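Local atomic coordinates of peptidase M14 domain-containing protein (Shewanella amazonensis, PDB entry 2QVP), a protein that probably acts as a zinc-dependent metallocarboxypeptidase-like hydrolase of the peptidase M14 family, although its substrate is not known. Residues Asn127-Ala137 with Asp226-Ser236; Phe10-Glu18 with Pro251-Asn259. All coordinates share one frame; numbering follows the deposited sequence.

Contact 1: residues Asn127-Ala137 with Asp226-Ser236; sequences NRGFFIENGKA and DTSFESFLVRS. With GOL (glycerol), chain F; SO4 (sulfate ion), chain D.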
# COMPACT_ATOMS: atom_id res chain seq x y z
N ASN A 127 -7.37 -6.47 5.50
CA ASN A 127 -7.42 -5.02 5.51
C ASN A 127 -8.37 -4.47 6.57
O ASN A 127 -8.43 -3.28 6.75
CB ASN A 127 -7.83 -4.49 4.14
CG ASN A 127 -7.67 -2.98 4.00
OD1 ASN A 127 -6.71 -2.40 4.46
ND2 ASN A 127 -8.65 -2.35 3.38
N ARG A 128 -9.13 -5.31 7.27
CA ARG A 128 -10.03 -4.76 8.28
C ARG A 128 -9.77 -5.31 9.67
O ARG A 128 -8.99 -6.24 9.86
CB ARG A 128 -11.49 -4.75 7.77
CG ARG A 128 -11.69 -3.56 6.70
CD ARG A 128 -13.11 -3.03 6.49
NE ARG A 128 -13.64 -2.31 7.65
CZ ARG A 128 -14.94 -2.00 7.83
NH1 ARG A 128 -15.87 -2.31 6.92
NH2 ARG A 128 -15.33 -1.36 8.95
N GLY A 129 -10.32 -4.61 10.66
CA GLY A 129 -10.15 -4.93 12.07
C GLY A 129 -8.95 -4.33 12.74
O GLY A 129 -8.33 -4.98 13.58
N PHE A 130 -8.63 -3.09 12.42
CA PHE A 130 -7.52 -2.36 13.07
C PHE A 130 -8.16 -1.30 13.93
O PHE A 130 -8.79 -0.38 13.41
CB PHE A 130 -6.62 -1.71 12.02
CG PHE A 130 -5.87 -2.70 11.18
CD1 PHE A 130 -4.66 -3.22 11.63
CD2 PHE A 130 -6.38 -3.12 9.94
CE1 PHE A 130 -3.95 -4.13 10.86
CE2 PHE A 130 -5.69 -4.04 9.18
CZ PHE A 130 -4.46 -4.55 9.64
N PHE A 131 -7.99 -1.40 15.25
CA PHE A 131 -8.65 -0.52 16.18
C PHE A 131 -7.66 0.22 17.04
O PHE A 131 -6.52 -0.21 17.22
CB PHE A 131 -9.62 -1.29 17.10
CG PHE A 131 -10.57 -2.12 16.36
CD1 PHE A 131 -11.79 -1.58 15.92
CD2 PHE A 131 -10.25 -3.44 16.05
CE1 PHE A 131 -12.66 -2.36 15.19
CE2 PHE A 131 -11.14 -4.23 15.34
CZ PHE A 131 -12.34 -3.68 14.90
N ILE A 132 -8.10 1.38 17.50
CA ILE A 132 -7.35 2.19 18.42
C ILE A 132 -8.44 2.60 19.42
O ILE A 132 -9.47 3.18 19.03
CB ILE A 132 -6.49 3.33 17.67
CG1 ILE A 132 -5.53 4.00 18.65
CG2 ILE A 132 -7.34 4.40 17.00
CD1 ILE A 132 -4.36 4.63 17.96
N GLU A 133 -8.25 2.21 20.68
CA GLU A 133 -9.19 2.45 21.79
C GLU A 133 -8.48 3.21 22.89
O GLU A 133 -7.56 2.67 23.52
CB GLU A 133 -9.74 1.13 22.35
CG GLU A 133 -10.46 0.26 21.35
CD GLU A 133 -11.63 0.97 20.69
OE1 GLU A 133 -12.30 1.73 21.39
OE2 GLU A 133 -11.86 0.77 19.48
N ASN A 134 -8.91 4.45 23.11
CA ASN A 134 -8.33 5.36 24.11
C ASN A 134 -6.79 5.40 24.02
O ASN A 134 -6.10 5.23 25.01
CB ASN A 134 -8.81 4.96 25.48
CG ASN A 134 -10.33 4.93 25.56
OD1 ASN A 134 -11.00 5.91 25.24
ND2 ASN A 134 -10.88 3.80 25.99
N GLY A 135 -6.32 5.57 22.79
CA GLY A 135 -4.90 5.65 22.44
C GLY A 135 -4.17 4.33 22.21
O GLY A 135 -3.04 4.34 21.74
N LYS A 136 -4.80 3.20 22.52
CA LYS A 136 -4.15 1.91 22.45
C LYS A 136 -4.60 1.14 21.22
O LYS A 136 -5.79 0.91 21.02
CB LYS A 136 -4.42 1.13 23.74
CG LYS A 136 -3.50 -0.10 23.97
CD LYS A 136 -3.61 -0.58 25.44
CE LYS A 136 -2.61 -1.69 25.80
NZ LYS A 136 -2.76 -2.93 24.97
N ALA A 137 -3.62 0.78 20.38
CA ALA A 137 -3.84 -0.06 19.20
C ALA A 137 -4.23 -1.47 19.66
O ALA A 137 -3.66 -1.98 20.64
CB ALA A 137 -2.56 -0.10 18.32
N ASP A 226 -12.98 3.79 8.56
CA ASP A 226 -13.55 2.50 8.90
C ASP A 226 -12.46 1.81 9.75
O ASP A 226 -11.71 2.51 10.40
CB ASP A 226 -13.97 1.74 7.64
CG ASP A 226 -12.86 1.56 6.65
OD1 ASP A 226 -11.67 1.85 6.98
OD2 ASP A 226 -13.18 1.16 5.51
N THR A 227 -12.35 0.49 9.74
CA THR A 227 -11.31 -0.23 10.51
C THR A 227 -10.17 -0.71 9.60
O THR A 227 -9.44 -1.64 9.94
CB THR A 227 -11.95 -1.34 11.31
OG1 THR A 227 -12.42 -2.37 10.42
CG2 THR A 227 -13.11 -0.77 12.17
N SER A 228 -9.98 -0.03 8.46
CA SER A 228 -8.88 -0.32 7.54
C SER A 228 -7.56 0.06 8.16
O SER A 228 -7.49 0.88 9.11
CB SER A 228 -9.04 0.37 6.17
OG SER A 228 -8.94 1.78 6.29
N PHE A 229 -6.49 -0.55 7.62
CA PHE A 229 -5.13 -0.27 8.08
C PHE A 229 -4.79 1.26 8.00
O PHE A 229 -4.27 1.86 8.95
CB PHE A 229 -4.12 -1.17 7.33
CG PHE A 229 -2.69 -0.98 7.73
CD1 PHE A 229 -2.24 -1.37 9.00
CD2 PHE A 229 -1.77 -0.45 6.82
CE1 PHE A 229 -0.91 -1.22 9.35
CE2 PHE A 229 -0.43 -0.32 7.16
CZ PHE A 229 0.00 -0.69 8.43
N GLU A 230 -5.13 1.87 6.87
CA GLU A 230 -4.89 3.32 6.64
C GLU A 230 -5.74 4.23 7.55
O GLU A 230 -5.26 5.27 7.98
CB GLU A 230 -5.01 3.72 5.13
CG GLU A 230 -6.37 3.57 4.43
CD GLU A 230 -6.74 2.12 3.99
OE1 GLU A 230 -6.01 1.15 4.32
OE2 GLU A 230 -7.80 1.97 3.34
N SER A 231 -6.99 3.87 7.80
CA SER A 231 -7.83 4.57 8.78
C SER A 231 -7.17 4.50 10.16
O SER A 231 -7.08 5.50 10.85
CB SER A 231 -9.24 3.97 8.88
OG SER A 231 -10.02 4.28 7.75
N PHE A 232 -6.71 3.30 10.54
CA PHE A 232 -6.00 3.10 11.81
C PHE A 232 -4.77 4.02 11.94
O PHE A 232 -4.59 4.68 12.95
CB PHE A 232 -5.63 1.60 11.97
CG PHE A 232 -4.56 1.34 13.04
CD1 PHE A 232 -4.89 1.35 14.37
CD2 PHE A 232 -3.25 1.07 12.68
CE1 PHE A 232 -3.90 1.14 15.36
CE2 PHE A 232 -2.27 0.84 13.65
CZ PHE A 232 -2.60 0.88 14.99
N LEU A 233 -3.90 4.01 10.94
CA LEU A 233 -2.67 4.83 10.97
C LEU A 233 -2.91 6.32 10.92
O LEU A 233 -2.12 7.06 11.52
CB LEU A 233 -1.70 4.42 9.85
CG LEU A 233 -1.04 3.06 10.00
CD1 LEU A 233 -0.15 2.84 8.81
CD2 LEU A 233 -0.25 2.98 11.34
N VAL A 234 -3.97 6.77 10.21
CA VAL A 234 -4.36 8.18 10.21
C VAL A 234 -4.91 8.58 11.60
O VAL A 234 -4.51 9.64 12.14
CB VAL A 234 -5.36 8.52 9.08
CG1 VAL A 234 -5.98 9.91 9.28
CG2 VAL A 234 -4.68 8.37 7.70
N ARG A 235 -5.75 7.72 12.20
CA ARG A 235 -6.27 7.99 13.55
C ARG A 235 -5.12 7.88 14.57
O ARG A 235 -5.19 8.51 15.60
CB ARG A 235 -7.43 7.06 13.96
CG ARG A 235 -8.66 7.05 13.01
CD ARG A 235 -10.00 7.73 13.38
NE ARG A 235 -10.10 9.18 13.18
CZ ARG A 235 -11.24 9.87 12.92
NH1 ARG A 235 -12.44 9.29 12.80
NH2 ARG A 235 -11.17 11.19 12.77
N SER A 236 -4.09 7.08 14.28
CA SER A 236 -2.91 6.99 15.13
C SER A 236 -1.95 8.20 15.02
O SER A 236 -0.99 8.24 15.77
CB SER A 236 -2.14 5.70 14.82
OG SER A 236 -2.94 4.56 15.02
C1 GOL F . -10.71 3.19 15.01
O1 GOL F . -10.77 2.37 16.16
C2 GOL F . -10.00 2.53 13.82
O2 GOL F . -8.64 2.24 14.12
C3 GOL F . -9.92 3.44 12.59
O3 GOL F . -11.13 4.14 12.27
S SO4 D . -12.13 -3.87 2.66
O1 SO4 D . -11.12 -4.86 2.98
O2 SO4 D . -12.06 -3.45 1.28
O3 SO4 D . -13.46 -4.43 2.92
O4 SO4 D . -11.91 -2.67 3.49
O HOH W 1 -9.39 0.17 2.39
O HOH W 2 -4.77 -0.92 3.63
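F130 lies with one ring face over the start of helix 229-235. CB of F229 stands 4.1 Å from the centroid of the F130 ring, 23° off its normal, while the F229 ring turns an edge toward the same face, planes at 64°, in a T-shaped pair. On the helix's next turn F232 sets its CB 3.5 Å from CB of F130, and the far rim of its ring meets the methyl of A137. Thus the β-hairpin of strands 131-133 and 136-138 packs on a short helix whose N-cap is S228. Before that cap, T227 holds the approaching chain: its OG1 accepts from N of G129 at 3.1 Å and from NE of R128 at 3.0 Å, although OG1 lies somewhat out of the guanidinium plane, and its O receives N of F130 on a lone pair. With chi1 of 69°, OG1 of T227 sits between its own N and carbonyl carbon, leaving CG2 to press on CE1 of F131 at 3.4 Å. Two waters bridge the nearly coplanar amide of N127 and carboxylate of E230, whose side chain lies about 6 Å from that of E245, the predicted proton donor/acceptor. A glycerol, probably from the crystallisation liquor, hydrogen-bonds O of F130 and O of D226.

Contact 2: residues Phe10-Glu18 with Pro251-Asn259; sequences FVWRSEIFE and PLDQRILAN
Two torsions set the polar centre of this contact: chi1 of -70° swings the carboxylate of D253 out from the first turn of helix 252-270, and chi1 of 172° turns OG of S14 to meet it. S14 begins an ST motif, its OG accepting from N of F17 at 2.9 Å; the same hydroxyl donates to D253 and braces the turn between the hairpin strands 13-14 and 19-20. OD1 of D253 takes the S14 OG bond on its syn lone pair at 2.6 Å. OD2 uses its own syn lone pair for N of E15, 2.8 Å away, and is also met from above the carboxylate plane by N of I16 at 3.3 Å. Three bonds therefore fix the rotation of the carboxylate, and its position near the helix N-terminus would probably stabilise the negative charge. An alanine in place of D253 is likely to leave N of E15 and N of I16 without their acceptor and the S14 hydroxyl without the one it donates to, setting the turn free to shift. Beside this centre, I16 rests CD1 against CG2 of I256 and CG of L257, and L252 packs CD2 against CB of W12. R255, salt-bridged to E170, stands nearly upright on W12 in a cation-pi contact, with planes 72° apart and NH2 3.2 Å from CE2 of the indole.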
# COMPACT_ATOMS: atom_id res chain seq x y z
N PHE A 10 -7.84 -14.58 -9.44
CA PHE A 10 -7.42 -13.62 -10.46
C PHE A 10 -5.91 -13.70 -10.71
O PHE A 10 -5.12 -13.49 -9.79
CB PHE A 10 -7.76 -12.20 -10.03
CG PHE A 10 -9.24 -11.92 -9.85
CD1 PHE A 10 -9.86 -12.17 -8.65
CD2 PHE A 10 -9.99 -11.36 -10.87
CE1 PHE A 10 -11.23 -11.91 -8.46
CE2 PHE A 10 -11.37 -11.09 -10.68
CZ PHE A 10 -11.97 -11.36 -9.48
N VAL A 11 -5.52 -13.95 -11.97
CA VAL A 11 -4.12 -14.09 -12.36
C VAL A 11 -3.87 -13.40 -13.68
O VAL A 11 -4.66 -13.52 -14.61
CB VAL A 11 -3.71 -15.57 -12.55
CG1 VAL A 11 -2.17 -15.67 -12.74
CG2 VAL A 11 -4.19 -16.43 -11.37
N TRP A 12 -2.79 -12.63 -13.75
CA TRP A 12 -2.35 -12.01 -14.97
C TRP A 12 -0.86 -12.31 -15.22
O TRP A 12 -0.12 -12.69 -14.32
CB TRP A 12 -2.56 -10.51 -14.91
CG TRP A 12 -3.96 -10.06 -14.64
CD1 TRP A 12 -4.91 -9.71 -15.56
CD2 TRP A 12 -4.57 -9.86 -13.35
NE1 TRP A 12 -6.06 -9.32 -14.94
CE2 TRP A 12 -5.89 -9.41 -13.59
CE3 TRP A 12 -4.13 -10.00 -12.02
CZ2 TRP A 12 -6.77 -9.09 -12.55
CZ3 TRP A 12 -5.01 -9.71 -10.99
CH2 TRP A 12 -6.32 -9.26 -11.26
N ARG A 13 -0.45 -12.13 -16.47
CA ARG A 13 0.93 -12.29 -16.91
C ARG A 13 1.52 -10.90 -16.91
O ARG A 13 0.86 -9.97 -17.37
CB ARG A 13 0.93 -12.93 -18.32
CG ARG A 13 2.19 -12.78 -19.20
CD ARG A 13 3.42 -13.53 -18.70
NE ARG A 13 4.60 -13.26 -19.54
CZ ARG A 13 5.80 -13.86 -19.42
NH1 ARG A 13 6.03 -14.82 -18.52
NH2 ARG A 13 6.80 -13.51 -20.24
N SER A 14 2.73 -10.76 -16.37
CA SER A 14 3.47 -9.51 -16.43
C SER A 14 4.63 -9.72 -17.37
O SER A 14 5.33 -10.72 -17.23
CB SER A 14 4.07 -9.13 -15.08
OG SER A 14 4.96 -8.01 -15.21
N GLU A 15 4.82 -8.78 -18.29
CA GLU A 15 5.98 -8.76 -19.19
C GLU A 15 7.12 -7.99 -18.54
O GLU A 15 8.26 -8.30 -18.80
CB GLU A 15 5.66 -8.11 -20.53
CG GLU A 15 4.48 -8.73 -21.30
CD GLU A 15 4.69 -10.19 -21.66
OE1 GLU A 15 5.86 -10.65 -21.71
OE2 GLU A 15 3.67 -10.86 -21.91
N ILE A 16 6.81 -6.98 -17.72
CA ILE A 16 7.80 -6.24 -16.91
C ILE A 16 8.57 -7.25 -16.05
O ILE A 16 9.82 -7.21 -15.98
CB ILE A 16 7.14 -5.16 -16.03
CG1 ILE A 16 6.59 -4.01 -16.87
CG2 ILE A 16 8.11 -4.59 -14.99
CD1 ILE A 16 5.73 -3.03 -16.02
N PHE A 17 7.85 -8.19 -15.45
CA PHE A 17 8.49 -9.22 -14.62
C PHE A 17 8.60 -10.62 -15.23
O PHE A 17 9.20 -11.48 -14.61
CB PHE A 17 7.81 -9.25 -13.26
CG PHE A 17 7.97 -7.95 -12.51
CD1 PHE A 17 9.20 -7.61 -11.93
CD2 PHE A 17 6.92 -7.06 -12.41
CE1 PHE A 17 9.35 -6.41 -11.25
CE2 PHE A 17 7.07 -5.88 -11.73
CZ PHE A 17 8.28 -5.55 -11.15
N GLU A 18 8.03 -10.83 -16.42
CA GLU A 18 8.11 -12.10 -17.17
C GLU A 18 7.66 -13.28 -16.31
O GLU A 18 8.35 -14.27 -16.19
CB GLU A 18 9.53 -12.28 -17.74
CG GLU A 18 9.93 -11.10 -18.64
CD GLU A 18 11.28 -11.22 -19.32
OE1 GLU A 18 12.23 -11.78 -18.71
OE2 GLU A 18 11.40 -10.72 -20.46
N PRO A 251 -4.78 -3.70 -18.19
CA PRO A 251 -3.62 -4.60 -18.26
C PRO A 251 -2.72 -4.46 -17.04
O PRO A 251 -2.47 -3.34 -16.57
CB PRO A 251 -2.87 -4.14 -19.50
CG PRO A 251 -3.88 -3.27 -20.27
CD PRO A 251 -4.72 -2.67 -19.25
N LEU A 252 -2.23 -5.61 -16.54
CA LEU A 252 -1.41 -5.67 -15.34
C LEU A 252 -0.23 -4.71 -15.37
O LEU A 252 -0.05 -3.94 -14.42
CB LEU A 252 -0.92 -7.10 -15.08
CG LEU A 252 -0.12 -7.34 -13.77
CD1 LEU A 252 -1.01 -7.24 -12.57
CD2 LEU A 252 0.56 -8.71 -13.82
N ASP A 253 0.57 -4.74 -16.43
CA ASP A 253 1.77 -3.87 -16.49
C ASP A 253 1.42 -2.37 -16.39
O ASP A 253 2.13 -1.64 -15.71
CB ASP A 253 2.65 -4.24 -17.69
CG ASP A 253 3.35 -5.62 -17.51
OD1 ASP A 253 3.57 -6.10 -16.37
OD2 ASP A 253 3.70 -6.25 -18.54
N GLN A 254 0.29 -1.93 -16.98
CA GLN A 254 -0.15 -0.54 -16.82
C GLN A 254 -0.49 -0.24 -15.34
O GLN A 254 -0.07 0.79 -14.78
CB GLN A 254 -1.32 -0.23 -17.76
CG GLN A 254 -0.86 -0.16 -19.22
CD GLN A 254 0.08 1.02 -19.47
OE1 GLN A 254 -0.32 2.18 -19.33
NE2 GLN A 254 1.34 0.73 -19.84
N ARG A 255 -1.20 -1.17 -14.71
CA ARG A 255 -1.47 -1.04 -13.27
C ARG A 255 -0.19 -1.05 -12.43
O ARG A 255 -0.10 -0.31 -11.45
CB ARG A 255 -2.37 -2.16 -12.79
CG ARG A 255 -3.82 -2.10 -13.30
CD ARG A 255 -4.50 -3.32 -12.75
NE ARG A 255 -4.39 -4.47 -13.59
CZ ARG A 255 -4.48 -5.73 -13.19
NH1 ARG A 255 -4.60 -6.11 -11.91
NH2 ARG A 255 -4.37 -6.64 -14.13
N ILE A 256 0.79 -1.88 -12.82
CA ILE A 256 2.10 -1.90 -12.15
C ILE A 256 2.78 -0.52 -12.26
O ILE A 256 3.26 0.03 -11.25
CB ILE A 256 3.02 -3.05 -12.66
CG1 ILE A 256 2.50 -4.41 -12.18
CG2 ILE A 256 4.47 -2.85 -12.18
CD1 ILE A 256 3.20 -5.61 -12.80
N LEU A 257 2.77 0.06 -13.46
CA LEU A 257 3.40 1.37 -13.66
C LEU A 257 2.70 2.48 -12.91
O LEU A 257 3.38 3.35 -12.36
CB LEU A 257 3.53 1.70 -15.14
CG LEU A 257 4.46 0.77 -15.93
CD1 LEU A 257 4.28 0.93 -17.46
CD2 LEU A 257 5.90 1.00 -15.49
N ALA A 258 1.37 2.44 -12.88
CA ALA A 258 0.55 3.43 -12.20
C ALA A 258 0.77 3.39 -10.71
O ALA A 258 0.86 4.44 -10.06
CB ALA A 258 -0.94 3.20 -12.51
N ASN A 259 0.84 2.19 -10.15
CA ASN A 259 1.15 2.03 -8.74
C ASN A 259 2.50 2.66 -8.38
O ASN A 259 2.58 3.47 -7.45
CB ASN A 259 1.07 0.54 -8.34
CG ASN A 259 -0.34 0.13 -8.00
OD1 ASN A 259 -0.80 0.37 -6.90
ND2 ASN A 259 -1.03 -0.52 -8.92

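Both contacts are partly buried and lie on opposite sides of the chain's centre, about 12 Å apart at their nearest atoms, with contact 1 nested along the chain inside the loop closed by contact 2. In contact 1 the chain leading into the hairpin meets the start of the short helix 229-235 and the hairpin its later turn; in contact 2 the hairpin turn meets the first turns of the long helix 252-270. Contact 1 buries more surface, 695 against 475 Å², with phenylalanines at its centre and a polar end that reaches toward the predicted active-site residue. Contact 2 joins the N-terminal residues 10-18 to helix 252-270 through aspartate-centred hydrogen bonds and a cation-pi pair.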